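Fructose-1,6-bisphosphatase (Pyrococcus furiosus, PDB 1XI6) catalyses the hydrolysis of D-fructose 1,6-bisphosphate to D-fructose 6-phosphate and phosphate, with magnesium as cofactor. Local coordinates at residues Asp197-Val202 with Asp244-Asn249. Sequence-based numbering, arbitrary orientation.
Sequences DGVVDV and DVIAVN
V199 and A247, then D201 and V245, are the two hydrogen-bonded pairs that join strands 198-202 and 243-248 as antiparallel neighbours in the smaller, five-stranded sheet of this inositol monophosphatase-family fold. Four backbone bonds hold them: V199 N gives to A247 O and A247 N returns to V199 O at 2.8 Å, while D201 N reaches V245 O almost straight (172°) and the bond from V245 N to D201 O is longer, 3.1 Å, and less straight. Between them sits the non-hydrogen-bonded pair V200 and I246, CA to CA 4.6 Å.

Apolar contacts follow the two faces. V199 and V245 lie side by side on the face where helix 184-193 packs on V199, D201 and A247; with V199 CG1 anti to its own nitrogen (chi1 180°), that methyl comes 4.1 Å from V245 CG2, which also packs on D201 CB. On the other face, V202 CG1 touches I246 CD1 at 4.4 Å, and helix 251-257 covers I246 and V248.

Among the polar side chains, D201 is salt-bridged to R203, probably a substrate-binding residue. At the other end of the strand pair, the D197 carboxylate is salt-bridged to R151. Replacing N249 by alanine removes the carboxamide that packs against D197, which is likely to leave a gap beside D197 CB. The amide plane of N249 is turned 30° from the D197 carboxylate, and N249 ND2 lies 3.4 Å from D197 CB.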
loop_
_atom_site.group_PDB
_atom_site.type_symbol
_atom_site.label_atom_id
_atom_site.label_comp_id
_atom_site.label_asym_id
_atom_site.label_seq_id
_atom_site.Cartn_x
_atom_site.Cartn_y
_atom_site.Cartn_z
ATOM N N ASP A 197 10.069 -12.723 0.684
ATOM C CA ASP A 197 9.624 -13.523 1.821
ATOM C C ASP A 197 9.004 -12.637 2.883
ATOM O O ASP A 197 8.071 -13.049 3.561
ATOM C CB ASP A 197 10.779 -14.322 2.425
ATOM C CG ASP A 197 11.448 -15.227 1.415
ATOM O OD1 ASP A 197 10.724 -15.995 0.743
ATOM O OD2 ASP A 197 12.697 -15.162 1.290
ATOM N N GLY A 198 9.521 -11.424 3.027
ATOM C CA GLY A 198 9.030 -10.526 4.055
ATOM C C GLY A 198 9.277 -9.055 3.812
ATOM O O GLY A 198 10.198 -8.667 3.088
ATOM N N VAL A 199 8.423 -8.239 4.422
ATOM C CA VAL A 199 8.612 -6.804 4.475
ATOM C C VAL A 199 8.808 -6.486 5.940
ATOM O O VAL A 199 7.969 -6.846 6.779
ATOM C CB VAL A 199 7.406 -6.032 3.907
ATOM C CG1 VAL A 199 7.647 -4.526 3.987
ATOM C CG2 VAL A 199 7.115 -6.463 2.461
ATOM N N VAL A 200 9.928 -5.833 6.240
ATOM C CA VAL A 200 10.285 -5.453 7.595
ATOM C C VAL A 200 10.613 -3.964 7.602
ATOM O O VAL A 200 11.555 -3.514 6.940
ATOM C CB VAL A 200 11.483 -6.297 8.140
ATOM C CG1 VAL A 200 11.989 -5.758 9.480
ATOM C CG2 VAL A 200 11.097 -7.759 8.284
ATOM N N ASP A 201 9.821 -3.204 8.346
ATOM C CA ASP A 201 10.081 -1.784 8.538
ATOM C C ASP A 201 10.079 -1.441 10.026
ATOM O O ASP A 201 9.013 -1.351 10.656
ATOM C CB ASP A 201 9.058 -0.940 7.775
ATOM C CG ASP A 201 9.250 0.561 7.983
ATOM O OD1 ASP A 201 8.390 1.321 7.476
ATOM O OD2 ASP A 201 10.239 0.993 8.644
ATOM N N VAL A 202 11.277 -1.246 10.579
ATOM C CA VAL A 202 11.423 -0.918 12.003
ATOM C C VAL A 202 11.981 0.505 12.212
ATOM O O VAL A 202 12.922 0.748 12.998
ATOM C CB VAL A 202 12.219 -2.005 12.792
ATOM C CG1 VAL A 202 11.417 -3.298 12.864
ATOM C CG2 VAL A 202 13.616 -2.234 12.193
ATOM N N ASP A 244 5.138 0.286 12.746
ATOM C CA ASP A 244 6.155 -0.678 12.328
ATOM C C ASP A 244 5.453 -1.805 11.593
ATOM O O ASP A 244 4.368 -2.245 12.018
ATOM C CB ASP A 244 6.865 -1.283 13.536
ATOM C CG ASP A 244 7.778 -0.299 14.241
ATOM O OD1 ASP A 244 7.669 0.928 13.989
ATOM O OD2 ASP A 244 8.610 -0.760 15.066
ATOM N N VAL A 245 6.038 -2.280 10.497
ATOM C CA VAL A 245 5.523 -3.519 9.923
ATOM C C VAL A 245 6.572 -4.624 9.979
ATOM O O VAL A 245 7.779 -4.398 9.746
ATOM C CB VAL A 245 4.882 -3.363 8.495
ATOM C CG1 VAL A 245 3.797 -2.302 8.502
ATOM C CG2 VAL A 245 5.922 -3.041 7.433
ATOM N N ILE A 246 6.086 -5.806 10.342
ATOM C CA ILE A 246 6.809 -7.048 10.199
ATOM C C ILE A 246 5.785 -7.937 9.522
ATOM O O ILE A 246 4.895 -8.513 10.169
ATOM C CB ILE A 246 7.296 -7.599 11.557
ATOM C CG1 ILE A 246 8.443 -6.734 12.088
ATOM C CG2 ILE A 246 7.770 -9.048 11.427
ATOM C CD1 ILE A 246 8.323 -6.364 13.539
ATOM N N ALA A 247 5.886 -7.991 8.197
ATOM C CA ALA A 247 4.989 -8.791 7.387
ATOM C C ALA A 247 5.852 -9.871 6.780
ATOM O O ALA A 247 6.894 -9.567 6.202
ATOM C CB ALA A 247 4.344 -7.945 6.328
ATOM N N VAL A 248 5.435 -11.127 6.929
ATOM C CA VAL A 248 6.333 -12.259 6.665
ATOM C C VAL A 248 5.662 -13.496 6.101
ATOM O O VAL A 248 4.432 -13.601 6.033
ATOM C CB VAL A 248 7.160 -12.702 7.922
ATOM C CG1 VAL A 248 8.231 -11.688 8.260
ATOM C CG2 VAL A 248 6.248 -12.987 9.125
ATOM N N ASN A 249 6.535 -14.430 5.739
ATOM C CA ASN A 249 6.238 -15.611 4.952
ATOM C C ASN A 249 5.648 -16.760 5.751
ATOM O O ASN A 249 4.837 -17.529 5.227
ATOM C CB ASN A 249 7.547 -16.106 4.333
ATOM C CG ASN A 249 7.382 -16.537 2.907
ATOM O OD1 ASN A 249 6.265 -16.583 2.386
ATOM N ND2 ASN A 249 8.494 -16.850 2.251
#